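Local coordinates for protein NADH-rubredoxin oxidoreductase (Clostridium acetobutylicum, PDB 3KLJ) that transfers electrons from NADH to rubredoxin through bound FAD, feeding the oxygen-scavenging electron transfer chains of an obligate anaerobe, at residues G154-I159 with P305-S310; I174-E179 with I203-N208; R50-I55 with I159-A164; G147-I152 with C222-V227; I312-C317 with A351-V356. All coordinates share one frame; numbering follows the deposited sequence.

Interaction 1: G154-I159 with P305-S310; sequences GGILGI and PILKVS. With FAD (flavin-adenine dinucleotide), chain B.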
# COMPACT_ATOMS: atom_id res chain seq x y z
N GLY A 154 3.67 3.47 -13.44
CA GLY A 154 4.33 4.75 -13.18
C GLY A 154 4.46 5.21 -11.75
O GLY A 154 4.82 6.37 -11.52
N GLY A 155 4.17 4.32 -10.80
CA GLY A 155 4.08 4.67 -9.38
C GLY A 155 5.32 4.42 -8.54
O GLY A 155 6.35 3.95 -9.03
N ILE A 156 5.20 4.73 -7.25
CA ILE A 156 6.25 4.59 -6.24
C ILE A 156 6.87 3.18 -6.18
O ILE A 156 8.10 3.02 -6.19
CB ILE A 156 5.69 4.95 -4.84
CG1 ILE A 156 6.02 6.39 -4.49
CG2 ILE A 156 6.22 4.02 -3.72
CD1 ILE A 156 4.91 7.36 -4.82
N LEU A 157 6.01 2.17 -6.12
CA LEU A 157 6.46 0.79 -6.01
C LEU A 157 7.27 0.36 -7.23
O LEU A 157 8.30 -0.31 -7.10
CB LEU A 157 5.26 -0.13 -5.77
CG LEU A 157 5.39 -1.66 -5.82
CD1 LEU A 157 6.69 -2.17 -5.21
CD2 LEU A 157 4.19 -2.28 -5.13
N GLY A 158 6.83 0.77 -8.42
CA GLY A 158 7.56 0.47 -9.65
C GLY A 158 8.97 1.05 -9.65
O GLY A 158 9.93 0.39 -10.06
N ILE A 159 9.08 2.29 -9.18
CA ILE A 159 10.37 2.96 -9.05
C ILE A 159 11.26 2.31 -7.99
O ILE A 159 12.42 2.00 -8.26
CB ILE A 159 10.23 4.48 -8.82
CG1 ILE A 159 9.31 5.10 -9.88
CG2 ILE A 159 11.58 5.15 -8.94
CD1 ILE A 159 8.77 6.47 -9.52
N PRO A 305 5.59 10.13 4.18
CA PRO A 305 6.72 10.61 3.40
C PRO A 305 7.15 9.52 2.43
O PRO A 305 7.65 8.47 2.84
CB PRO A 305 7.80 10.89 4.45
CG PRO A 305 7.11 10.80 5.78
CD PRO A 305 5.96 9.87 5.58
N ILE A 306 6.91 9.76 1.15
CA ILE A 306 7.45 8.91 0.11
C ILE A 306 8.74 9.58 -0.37
O ILE A 306 9.10 10.63 0.16
CB ILE A 306 6.40 8.65 -1.01
CG1 ILE A 306 5.85 9.96 -1.58
CG2 ILE A 306 5.28 7.75 -0.49
CD1 ILE A 306 4.56 9.86 -2.37
N LEU A 307 9.52 8.96 -1.23
CA LEU A 307 9.58 7.52 -1.37
C LEU A 307 11.02 7.18 -1.03
O LEU A 307 11.87 8.06 -0.95
CB LEU A 307 9.21 7.08 -2.79
CG LEU A 307 10.08 7.32 -4.03
CD1 LEU A 307 9.50 6.56 -5.22
CD2 LEU A 307 10.23 8.79 -4.38
N LYS A 308 11.29 5.90 -0.80
CA LYS A 308 12.61 5.50 -0.36
C LYS A 308 13.54 5.28 -1.56
O LYS A 308 14.49 4.49 -1.48
CB LYS A 308 12.53 4.23 0.50
CG LYS A 308 11.52 4.30 1.65
CD LYS A 308 10.97 2.91 1.95
CE LYS A 308 9.87 2.94 3.00
NZ LYS A 308 9.40 1.55 3.31
N VAL A 309 13.28 5.99 -2.67
CA VAL A 309 13.98 5.69 -3.93
C VAL A 309 15.16 6.59 -4.23
O VAL A 309 15.07 7.81 -4.13
CB VAL A 309 13.03 5.61 -5.15
CG1 VAL A 309 12.98 6.94 -5.91
CG2 VAL A 309 13.45 4.47 -6.08
N SER A 310 16.27 5.94 -4.59
CA SER A 310 17.49 6.58 -5.08
C SER A 310 17.92 7.80 -4.26
O SER A 310 18.63 8.68 -4.75
CB SER A 310 17.34 6.94 -6.56
OG SER A 310 17.02 5.80 -7.32
PA FAD B . -1.80 -7.71 3.69
O1A FAD B . -2.05 -7.86 2.21
O2A FAD B . -0.38 -7.30 4.00
O5B FAD B . -2.14 -9.08 4.44
C5B FAD B . -3.36 -9.76 4.19
C4B FAD B . -3.12 -11.27 4.26
O4B FAD B . -4.37 -11.95 4.14
C3B FAD B . -2.24 -11.75 3.11
O3B FAD B . -1.18 -12.53 3.64
C2B FAD B . -3.16 -12.58 2.23
O2B FAD B . -2.50 -13.69 1.67
C1B FAD B . -4.24 -13.01 3.21
N9A FAD B . -5.53 -13.32 2.57
C8A FAD B . -6.09 -12.71 1.48
N7A FAD B . -7.28 -13.29 1.22
C5A FAD B . -7.50 -14.27 2.12
C6A FAD B . -8.55 -15.17 2.31
N6A FAD B . -9.45 -15.34 1.34
N1A FAD B . -8.47 -16.07 3.35
C2A FAD B . -7.38 -16.09 4.20
N3A FAD B . -6.34 -15.20 4.00
C4A FAD B . -6.40 -14.30 2.98
N1 FAD B . 2.88 0.68 2.75
C2 FAD B . 3.39 1.83 3.30
O2 FAD B . 2.73 2.46 4.11
N3 FAD B . 4.65 2.28 2.96
C4 FAD B . 5.41 1.58 2.05
O4 FAD B . 6.53 2.01 1.76
C4X FAD B . 4.89 0.41 1.47
N5 FAD B . 5.63 -0.33 0.55
C5X FAD B . 5.12 -1.48 -0.01
C6 FAD B . 5.87 -2.21 -0.94
C7 FAD B . 5.34 -3.39 -1.49
C7M FAD B . 6.14 -4.17 -2.48
C8 FAD B . 4.06 -3.82 -1.13
C8M FAD B . 3.47 -5.07 -1.71
C9 FAD B . 3.32 -3.08 -0.21
C9A FAD B . 3.85 -1.92 0.35
N10 FAD B . 3.10 -1.19 1.28
C10 FAD B . 3.62 -0.03 1.83
C1' FAD B . 1.72 -1.64 1.65
C2' FAD B . 1.69 -2.40 2.96
O2' FAD B . 2.42 -3.60 2.79
C3' FAD B . 0.24 -2.70 3.27
O3' FAD B . -0.44 -1.49 3.54
C4' FAD B . 0.05 -3.63 4.45
O4' FAD B . 0.75 -4.85 4.24
C5' FAD B . -1.43 -3.94 4.59
O5' FAD B . -1.56 -4.94 5.56
P FAD B . -2.87 -5.84 5.60
O1P FAD B . -2.77 -6.80 6.78
O2P FAD B . -4.11 -4.99 5.60
O3P FAD B . -2.88 -6.64 4.20
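I159, whose backbone N bonds to the carbonyl O of G155 at 3.2 Å, meets V309 across the domain boundary, CG2 of I159 to CG2 of V309 at a tight 3.5 Å. This first turn of helix 156-168 leaves I156 and I159 on one side, facing L307 and V309. G155 sits at the N-cap, in a glycine-rich turn consistent with the Rossmann-type GxGxxG pattern of the NADH-binding domain; the strand 306-309 opposite belongs to the C-terminal domain. I156 spans two neighbouring residues of that strand. Its CG1 rests 3.6 Å from CD1 of L307, and its terminal CD1 comes to 3.5 Å from CD1 of I306, the two isoleucines crossing at about a right angle. The peptide bond between I306 and L307 is cis. K308 takes no part in this packing: extended beyond CG, it carries NZ to within 3.3 Å of flavin O4, a weak hydrogen bond, and E160 holds its backbone N. On the helix side, L157 turns away from the strand and puts CD1 3.4 Å from flavin methyl C7M. The two segments thus meet through branched apolar side chains alone, so their contact should depend on close packing beside the flavin.

Interaction 2: I174-E179 with I203-N208; sequences IGIILE and IKIYTN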
# COMPACT_ATOMS: atom_id res chain seq x y z
N ILE A 174 11.94 1.34 -16.64
CA ILE A 174 10.51 1.43 -16.42
C ILE A 174 9.82 1.90 -17.70
O ILE A 174 10.36 2.72 -18.44
CB ILE A 174 10.19 2.40 -15.26
CG1 ILE A 174 10.83 1.90 -13.96
CG2 ILE A 174 8.67 2.59 -15.08
CD1 ILE A 174 10.97 2.99 -12.87
N GLY A 175 8.62 1.37 -17.94
CA GLY A 175 7.77 1.84 -19.03
C GLY A 175 6.45 2.34 -18.47
O GLY A 175 5.80 1.65 -17.68
N ILE A 176 6.06 3.55 -18.87
CA ILE A 176 4.80 4.17 -18.44
C ILE A 176 4.03 4.64 -19.67
O ILE A 176 4.64 4.90 -20.71
CB ILE A 176 5.01 5.35 -17.42
CG1 ILE A 176 5.72 6.54 -18.07
CG2 ILE A 176 5.77 4.88 -16.19
CD1 ILE A 176 5.86 7.76 -17.15
N ILE A 177 2.71 4.76 -19.57
CA ILE A 177 1.91 5.21 -20.72
C ILE A 177 1.72 6.74 -20.82
O ILE A 177 1.45 7.27 -21.90
CB ILE A 177 0.54 4.46 -20.83
CG1 ILE A 177 -0.35 4.73 -19.62
CG2 ILE A 177 0.77 2.93 -21.08
CD1 ILE A 177 -1.66 3.93 -19.62
N LEU A 178 1.86 7.44 -19.69
CA LEU A 178 1.77 8.91 -19.68
C LEU A 178 3.13 9.55 -19.92
O LEU A 178 4.13 8.85 -20.12
CB LEU A 178 1.16 9.41 -18.36
CG LEU A 178 -0.23 8.91 -17.96
CD1 LEU A 178 -0.68 9.55 -16.65
CD2 LEU A 178 -1.27 9.15 -19.05
N GLU A 179 3.16 10.89 -19.93
CA GLU A 179 4.38 11.64 -20.21
C GLU A 179 5.35 11.66 -19.03
O GLU A 179 6.55 11.79 -19.23
CB GLU A 179 4.04 13.09 -20.62
CG GLU A 179 5.17 13.79 -21.39
CD GLU A 179 4.91 15.27 -21.63
OE1 GLU A 179 3.87 15.77 -21.18
OE2 GLU A 179 5.75 15.93 -22.29
N ILE A 203 18.18 5.21 -13.61
CA ILE A 203 16.84 4.62 -13.68
C ILE A 203 16.10 5.25 -14.87
O ILE A 203 15.59 6.37 -14.78
CB ILE A 203 16.07 4.74 -12.33
CG1 ILE A 203 16.79 3.93 -11.25
CG2 ILE A 203 14.62 4.22 -12.46
CD1 ILE A 203 16.17 4.04 -9.87
N LYS A 204 16.06 4.53 -15.98
CA LYS A 204 15.40 5.00 -17.20
C LYS A 204 13.90 4.75 -17.16
O LYS A 204 13.44 3.69 -16.74
CB LYS A 204 16.04 4.38 -18.46
CG LYS A 204 15.04 4.02 -19.56
CD LYS A 204 15.37 4.63 -20.91
CE LYS A 204 14.71 6.01 -21.06
NZ LYS A 204 14.53 6.39 -22.50
N ILE A 205 13.14 5.76 -17.58
CA ILE A 205 11.69 5.63 -17.70
C ILE A 205 11.28 5.91 -19.14
O ILE A 205 11.50 7.01 -19.66
CB ILE A 205 10.90 6.55 -16.73
CG1 ILE A 205 11.31 6.30 -15.27
CG2 ILE A 205 9.40 6.32 -16.91
CD1 ILE A 205 10.67 7.25 -14.23
N TYR A 206 10.70 4.90 -19.78
CA TYR A 206 10.15 5.06 -21.12
C TYR A 206 8.77 5.67 -20.97
O TYR A 206 7.88 5.07 -20.36
CB TYR A 206 10.06 3.73 -21.85
CG TYR A 206 11.40 3.11 -22.19
CD1 TYR A 206 12.04 3.42 -23.40
CD2 TYR A 206 12.02 2.22 -21.32
CE1 TYR A 206 13.27 2.84 -23.72
CE2 TYR A 206 13.24 1.64 -21.63
CZ TYR A 206 13.86 1.95 -22.83
OH TYR A 206 15.08 1.37 -23.12
N THR A 207 8.59 6.87 -21.53
CA THR A 207 7.34 7.60 -21.37
C THR A 207 6.50 7.50 -22.62
O THR A 207 7.03 7.23 -23.70
CB THR A 207 7.58 9.09 -21.02
OG1 THR A 207 8.35 9.71 -22.06
CG2 THR A 207 8.32 9.21 -19.70
N ASN A 208 5.19 7.70 -22.46
CA ASN A 208 4.24 7.58 -23.57
C ASN A 208 4.44 6.28 -24.34
O ASN A 208 4.51 6.28 -25.57
CB ASN A 208 4.35 8.80 -24.50
CG ASN A 208 3.97 10.10 -23.81
OD1 ASN A 208 4.83 10.91 -23.46
ND2 ASN A 208 2.67 10.29 -23.59
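I174 and I205 lie side by side and point the same way, as paired residues on neighbouring parallel strands do; strands 172-175 and 204-206 form a beta-alpha-beta crossover through helix 188-199. CB of I174 is 4.1 Å from CG1 of I205. CD1 of I174 leans obliquely over I203, 3.9 Å from CG2 of I203. One step on, I176 holds CG1 between its backbone N and carbonyl carbon (chi1 66°). From there its CD1 touches two methyls, 3.8 Å from CG2 of I205, which it crosses at a slant, and the same distance from CG2 of T207, which it runs alongside. Y206 sits on the other face of the sheet. Its ring presents an edge to the backbone, CD2 being 3.4 Å from the O of I174, and that same carbonyl receives the Y206 N-H at 2.6 Å. Past the ends of the strands, E179 and N208 run side by side with carboxylate and amide planes turned 47° apart, OD1 of N208 lying 3.6 Å from CG of E179; the E179 carboxylate pairs with R188. Beyond the regular bridges, N of N208 reaches O of L178 at 2.8 Å from well above the carbonyl plane.

Interaction 3: R50-I55 with I159-A164; sequences RLNEII and IELAQA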
# COMPACT_ATOMS: atom_id res chain seq x y z
N ARG A 50 9.01 -4.40 3.16
CA ARG A 50 10.44 -4.68 3.05
C ARG A 50 10.75 -5.74 1.99
O ARG A 50 11.88 -6.19 1.89
CB ARG A 50 11.06 -5.06 4.40
CG ARG A 50 10.63 -4.17 5.53
CD ARG A 50 11.76 -3.75 6.42
NE ARG A 50 12.20 -4.79 7.32
CZ ARG A 50 13.40 -5.35 7.30
NH1 ARG A 50 14.31 -4.99 6.41
NH2 ARG A 50 13.70 -6.29 8.18
N LEU A 51 9.74 -6.12 1.20
CA LEU A 51 9.93 -7.10 0.13
C LEU A 51 11.03 -6.68 -0.86
O LEU A 51 11.75 -7.53 -1.40
CB LEU A 51 8.60 -7.40 -0.60
CG LEU A 51 7.64 -8.35 0.14
CD1 LEU A 51 6.31 -8.45 -0.58
CD2 LEU A 51 8.24 -9.74 0.35
N ASN A 52 11.19 -5.38 -1.06
CA ASN A 52 12.26 -4.86 -1.91
C ASN A 52 13.65 -5.25 -1.40
O ASN A 52 14.58 -5.38 -2.18
CB ASN A 52 12.13 -3.35 -2.09
CG ASN A 52 11.07 -2.98 -3.13
OD1 ASN A 52 11.02 -3.58 -4.20
ND2 ASN A 52 10.24 -2.00 -2.81
N GLU A 53 13.77 -5.46 -0.08
CA GLU A 53 15.04 -5.86 0.54
C GLU A 53 15.37 -7.34 0.33
O GLU A 53 16.55 -7.73 0.36
CB GLU A 53 15.05 -5.53 2.03
CG GLU A 53 14.90 -4.05 2.32
CD GLU A 53 15.05 -3.73 3.78
OE1 GLU A 53 16.08 -4.11 4.38
OE2 GLU A 53 14.14 -3.09 4.34
N ILE A 54 14.34 -8.15 0.13
CA ILE A 54 14.51 -9.55 -0.25
C ILE A 54 15.26 -9.58 -1.59
O ILE A 54 16.20 -10.35 -1.78
CB ILE A 54 13.13 -10.29 -0.37
CG1 ILE A 54 12.31 -10.18 0.92
CG2 ILE A 54 13.30 -11.74 -0.83
CD1 ILE A 54 13.01 -10.66 2.19
N ILE A 55 14.85 -8.69 -2.49
CA ILE A 55 15.51 -8.52 -3.78
C ILE A 55 16.87 -7.80 -3.62
O ILE A 55 17.90 -8.35 -3.97
CB ILE A 55 14.57 -7.81 -4.80
CG1 ILE A 55 13.38 -8.71 -5.14
CG2 ILE A 55 15.33 -7.43 -6.07
CD1 ILE A 55 12.13 -7.97 -5.59
N ILE A 159 9.08 2.29 -9.18
CA ILE A 159 10.37 2.96 -9.05
C ILE A 159 11.26 2.31 -7.99
O ILE A 159 12.42 2.00 -8.26
CB ILE A 159 10.23 4.48 -8.82
CG1 ILE A 159 9.31 5.10 -9.88
CG2 ILE A 159 11.58 5.15 -8.94
CD1 ILE A 159 8.77 6.47 -9.52
N GLU A 160 10.72 2.07 -6.79
CA GLU A 160 11.46 1.38 -5.74
C GLU A 160 11.96 -0.01 -6.16
O GLU A 160 13.08 -0.38 -5.83
CB GLU A 160 10.64 1.27 -4.46
CG GLU A 160 10.44 2.59 -3.73
CD GLU A 160 9.63 2.45 -2.46
OE1 GLU A 160 9.07 1.37 -2.22
OE2 GLU A 160 9.56 3.43 -1.70
N LEU A 161 11.11 -0.76 -6.88
CA LEU A 161 11.46 -2.11 -7.36
C LEU A 161 12.63 -2.05 -8.32
O LEU A 161 13.55 -2.87 -8.24
CB LEU A 161 10.26 -2.79 -8.02
CG LEU A 161 10.42 -4.20 -8.62
CD1 LEU A 161 11.16 -5.14 -7.70
CD2 LEU A 161 9.06 -4.78 -8.93
N ALA A 162 12.59 -1.08 -9.24
CA ALA A 162 13.67 -0.86 -10.20
C ALA A 162 15.01 -0.69 -9.50
O ALA A 162 15.99 -1.34 -9.87
CB ALA A 162 13.36 0.34 -11.09
N GLN A 163 15.05 0.18 -8.49
CA GLN A 163 16.27 0.38 -7.70
C GLN A 163 16.70 -0.89 -6.99
O GLN A 163 17.88 -1.23 -6.99
CB GLN A 163 16.11 1.52 -6.68
CG GLN A 163 17.40 1.85 -5.91
CD GLN A 163 18.55 2.34 -6.80
OE1 GLN A 163 19.31 1.54 -7.35
NE2 GLN A 163 18.69 3.65 -6.91
N ALA A 164 15.74 -1.59 -6.37
CA ALA A 164 16.03 -2.86 -5.71
C ALA A 164 16.67 -3.87 -6.66
O ALA A 164 17.60 -4.58 -6.30
CB ALA A 164 14.78 -3.44 -5.08
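L161 has CG anti to its own N (chi1 179°), carrying CD1 across to helix 51-56, while I55 has CG1 anti to the carbonyl carbon (chi1 -67°) and extends CD1 to meet it. The two methyls touch at 3.7 Å, the side chains slanting across one another. The CG2 branch of I55 rests instead on the A164 carbonyl, 3.7 Å from its O. The small A164 lets the backbones come near, its CB 3.5 Å from the O of N52. N52 OD1 lies 3.5 Å from L161 CA and, as modelled, is buried with no polar partner. In the conformer described here, one of two, the amide stands almost perpendicular to the E160 carboxylate, so this detail is tentative; E160 OE2 accepts the backbone N of K308. The axes of the two short helical segments approach to 9.1 Å, 24° from parallel. This mixed seam joins a helix of the FAD-binding domain to the helix after the glycine-rich turn of the NADH-binding domain, a domain interface of the glutathione-reductase fold.

Interaction 4: G147-I152 with C222-V227; sequences GKAFII and CVITAV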
# COMPACT_ATOMS: atom_id res chain seq x y z
N GLY A 147 18.25 -11.72 -17.26
CA GLY A 147 19.40 -10.82 -17.25
C GLY A 147 19.07 -9.35 -17.10
O GLY A 147 19.97 -8.53 -16.91
N LYS A 148 17.78 -9.01 -17.22
CA LYS A 148 17.28 -7.63 -17.02
C LYS A 148 15.77 -7.60 -16.75
O LYS A 148 15.05 -8.54 -17.08
CB LYS A 148 17.67 -6.70 -18.19
CG LYS A 148 17.16 -7.14 -19.56
CD LYS A 148 18.07 -6.67 -20.69
CE LYS A 148 17.84 -5.21 -21.05
NZ LYS A 148 18.83 -4.72 -22.06
N ALA A 149 15.30 -6.51 -16.15
CA ALA A 149 13.87 -6.36 -15.84
C ALA A 149 13.23 -5.17 -16.56
O ALA A 149 13.90 -4.16 -16.83
CB ALA A 149 13.66 -6.25 -14.33
N PHE A 150 11.95 -5.30 -16.87
CA PHE A 150 11.17 -4.18 -17.41
C PHE A 150 9.93 -4.01 -16.54
O PHE A 150 9.07 -4.90 -16.50
CB PHE A 150 10.81 -4.44 -18.88
CG PHE A 150 10.12 -3.27 -19.56
CD1 PHE A 150 10.73 -2.01 -19.62
CD2 PHE A 150 8.88 -3.44 -20.17
CE1 PHE A 150 10.10 -0.94 -20.24
CE2 PHE A 150 8.25 -2.37 -20.80
CZ PHE A 150 8.86 -1.12 -20.84
N ILE A 151 9.87 -2.88 -15.83
CA ILE A 151 8.76 -2.60 -14.92
C ILE A 151 7.73 -1.69 -15.59
O ILE A 151 8.04 -0.56 -15.97
CB ILE A 151 9.25 -2.01 -13.56
CG1 ILE A 151 10.11 -3.03 -12.81
CG2 ILE A 151 8.08 -1.61 -12.67
CD1 ILE A 151 11.58 -2.77 -12.86
N ILE A 152 6.52 -2.20 -15.73
CA ILE A 152 5.41 -1.44 -16.30
C ILE A 152 4.56 -0.84 -15.17
O ILE A 152 4.07 -1.58 -14.29
CB ILE A 152 4.54 -2.32 -17.24
CG1 ILE A 152 5.32 -2.65 -18.52
CG2 ILE A 152 3.20 -1.64 -17.55
CD1 ILE A 152 4.63 -3.60 -19.47
N CYS A 222 12.61 -9.75 -17.67
CA CYS A 222 11.62 -10.17 -16.70
C CYS A 222 10.64 -9.00 -16.57
O CYS A 222 11.04 -7.89 -16.22
CB CYS A 222 12.29 -10.50 -15.36
SG CYS A 222 11.20 -10.53 -13.93
N VAL A 223 9.37 -9.23 -16.90
CA VAL A 223 8.41 -8.13 -16.93
C VAL A 223 7.51 -8.12 -15.70
O VAL A 223 6.83 -9.10 -15.38
CB VAL A 223 7.61 -8.03 -18.28
CG1 VAL A 223 8.46 -8.51 -19.47
CG2 VAL A 223 6.32 -8.81 -18.23
N ILE A 224 7.56 -7.00 -14.99
CA ILE A 224 6.85 -6.83 -13.73
C ILE A 224 5.86 -5.68 -13.87
O ILE A 224 6.25 -4.56 -14.20
CB ILE A 224 7.84 -6.55 -12.57
CG1 ILE A 224 9.02 -7.52 -12.62
CG2 ILE A 224 7.13 -6.64 -11.23
CD1 ILE A 224 10.34 -6.91 -12.26
N THR A 225 4.59 -5.95 -13.63
CA THR A 225 3.59 -4.89 -13.64
C THR A 225 3.42 -4.36 -12.22
O THR A 225 3.28 -5.12 -11.28
CB THR A 225 2.25 -5.36 -14.25
OG1 THR A 225 1.83 -6.58 -13.62
CG2 THR A 225 2.40 -5.58 -15.75
N ALA A 226 3.49 -3.04 -12.09
CA ALA A 226 3.29 -2.34 -10.83
C ALA A 226 2.23 -1.29 -11.13
O ALA A 226 2.53 -0.11 -11.34
CB ALA A 226 4.61 -1.69 -10.38
N VAL A 227 0.98 -1.75 -11.19
CA VAL A 227 -0.14 -0.95 -11.67
C VAL A 227 -1.23 -0.84 -10.60
O VAL A 227 -2.42 -0.76 -10.90
CB VAL A 227 -0.70 -1.49 -13.02
CG1 VAL A 227 0.24 -1.15 -14.16
CG2 VAL A 227 -0.95 -2.99 -12.95
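Five backbone hydrogen bonds tie 147-152 to 222-227 in parallel register, all made by alternate residues. C222 N donates to K148 O at 2.8 Å, and the C222 carbonyl in turn takes the N-H of F150; F150 O accepts I224 N, and I224 O accepts I152 N. The last rung, from A226 N to I152 O at 2.7 Å, is almost straight (178° at the hydrogen). On one face of this pair I151 and I224 lie side by side, CG1 of I151 being 3.9 Å from CD1 of I224. That same CD1 also covers the methyl of A149, 4.0 Å from its CB, and further on CG2 of I151 meets CB of A226 at 4.2 Å. On the reverse face I152 and T225 are neighbours, CB to CG2 at 4.2 Å, whereas the ring of F150 leads away from the second strand onto L217 and I218 of helix 215-220. The side chain of C222 touches C143, but the disulfide known for these two cysteines is not formed in this model. Helices 133-146 and 156-168 pack over the face of A149, I151 and I224. In the sheet, strand 149-152 bonds on its other edge to strand 172-175, and strand 222-225 to strand 127-128, placing this pair inside the parallel sheet of the NADH-binding domain.

Interaction 5: I312-C317 with A351-V356; sequences ISIISC and AVIGDV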
# COMPACT_ATOMS: atom_id res chain seq x y z
N ILE A 312 15.97 10.13 -3.17
CA ILE A 312 15.15 11.29 -3.57
C ILE A 312 13.80 11.24 -2.85
O ILE A 312 13.03 10.29 -3.02
CB ILE A 312 14.90 11.37 -5.09
CG1 ILE A 312 16.22 11.26 -5.87
CG2 ILE A 312 14.18 12.67 -5.45
CD1 ILE A 312 16.04 11.18 -7.37
N SER A 313 13.52 12.27 -2.07
CA SER A 313 12.39 12.26 -1.14
C SER A 313 11.22 13.06 -1.66
O SER A 313 11.40 14.14 -2.23
CB SER A 313 12.83 12.85 0.19
OG SER A 313 13.24 14.20 0.01
N ILE A 314 10.00 12.56 -1.44
CA ILE A 314 8.79 13.23 -1.93
C ILE A 314 7.70 13.28 -0.87
O ILE A 314 7.42 12.27 -0.23
CB ILE A 314 8.20 12.51 -3.18
CG1 ILE A 314 9.17 12.62 -4.36
CG2 ILE A 314 6.84 13.12 -3.57
CD1 ILE A 314 8.90 11.64 -5.45
N ILE A 315 7.10 14.44 -0.67
CA ILE A 315 5.84 14.49 0.06
C ILE A 315 4.78 15.19 -0.78
O ILE A 315 5.02 16.25 -1.36
CB ILE A 315 5.94 15.07 1.53
CG1 ILE A 315 5.47 16.51 1.61
CG2 ILE A 315 7.33 14.89 2.17
CD1 ILE A 315 4.06 16.63 2.08
N SER A 316 3.61 14.56 -0.84
CA SER A 316 2.51 15.06 -1.66
C SER A 316 1.25 15.11 -0.82
O SER A 316 0.97 14.16 -0.08
CB SER A 316 2.31 14.16 -2.89
OG SER A 316 1.23 14.63 -3.68
N CYS A 317 0.50 16.19 -0.97
CA CYS A 317 -0.67 16.43 -0.13
C CYS A 317 -1.85 16.98 -0.92
O CYS A 317 -1.71 17.94 -1.67
CB CYS A 317 -0.33 17.38 1.02
SG CYS A 317 -1.68 17.60 2.21
N ALA A 351 3.03 19.57 -3.34
CA ALA A 351 4.02 18.50 -3.35
C ALA A 351 5.41 19.10 -3.33
O ALA A 351 5.66 20.15 -3.92
CB ALA A 351 3.82 17.58 -4.57
N VAL A 352 6.33 18.42 -2.66
CA VAL A 352 7.72 18.86 -2.61
C VAL A 352 8.59 17.63 -2.81
O VAL A 352 8.39 16.59 -2.17
CB VAL A 352 8.09 19.53 -1.26
CG1 VAL A 352 9.55 20.00 -1.26
CG2 VAL A 352 7.20 20.71 -0.96
N ILE A 353 9.54 17.77 -3.73
CA ILE A 353 10.55 16.76 -3.97
C ILE A 353 11.85 17.32 -3.39
O ILE A 353 12.23 18.45 -3.70
CB ILE A 353 10.75 16.50 -5.50
CG1 ILE A 353 9.40 16.22 -6.20
CG2 ILE A 353 11.75 15.36 -5.74
CD1 ILE A 353 9.51 16.05 -7.74
N GLY A 354 12.49 16.56 -2.50
CA GLY A 354 13.81 16.91 -1.99
C GLY A 354 13.88 17.87 -0.81
O GLY A 354 14.95 18.39 -0.50
N ASP A 355 12.75 18.11 -0.14
CA ASP A 355 12.73 18.90 1.10
C ASP A 355 11.56 18.49 1.97
O ASP A 355 10.50 19.12 1.97
CB ASP A 355 12.69 20.41 0.78
CG ASP A 355 13.01 21.28 2.00
OD1 ASP A 355 13.26 22.49 1.79
OD2 ASP A 355 13.02 20.78 3.15
N VAL A 356 11.74 17.41 2.72
CA VAL A 356 10.68 16.87 3.56
C VAL A 356 10.25 17.86 4.64
O VAL A 356 9.06 17.94 4.97
CB VAL A 356 11.07 15.50 4.18
CG1 VAL A 356 10.18 15.15 5.37
CG2 VAL A 356 10.99 14.42 3.14
O HOH W 1 10.21 16.35 -0.04
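I315 faces V352 in an antiparallel hydrogen-bonded pair: I315 N donates to V352 O at 2.9 Å, and V352 N returns the bond to I315 O at 2.8 Å. The side chain of I315 points to the start of helix 356-367, where its CG2 meets CG2 of V356 at 3.8 Å, crossing at about a right angle. Its chi1 of 101°, away from the usual staggered values, leaves CG2 anti to the carbonyl carbon and brings it to V356. S313 completes this patch, its CB equally near the same V356 methyl. The O of S313 receives the G354 N-H at 2.7 Å, just where G354, with positive phi, bends the chain out of the strand. In the antiparallel sheet of the C-terminal domain, strand 346-353 is followed, after the G354-D355 bend, by helix 356-367; D355 is the N-cap, its OD2 accepting the N-H of L358 while OD1 pairs with K336. A water bridges strand and helix start. It donates to V352 O at 2.8 Å and, weakly, to S313 O, and accepts the D355 N-H. On the other face I353 lies alongside I314 and crosses I312 obliquely, the CG2 methyls of I312 and I353 touching at 3.6 Å.

Helix 156-168 is the hub: interactions 1 and 3 share it, their centres about 10 Å apart, and it follows strand 149-152 of interaction 4 and precedes strand 172-175 of interaction 2. Interactions 2 and 4, centres about 12 Å apart, lie in one parallel sheet, and interaction 2 is nested along the chain within the loops closed by 1 and 4. Interaction 5 comes last in the chain and shares the antiparallel C-terminal sheet with strand 306-309 of interaction 1; it lies about 25 Å, centre to centre, from interaction 4. The NADH-binding domain is thus joined to the FAD-binding domain by interaction 3 and to the C-terminal domain by interaction 1.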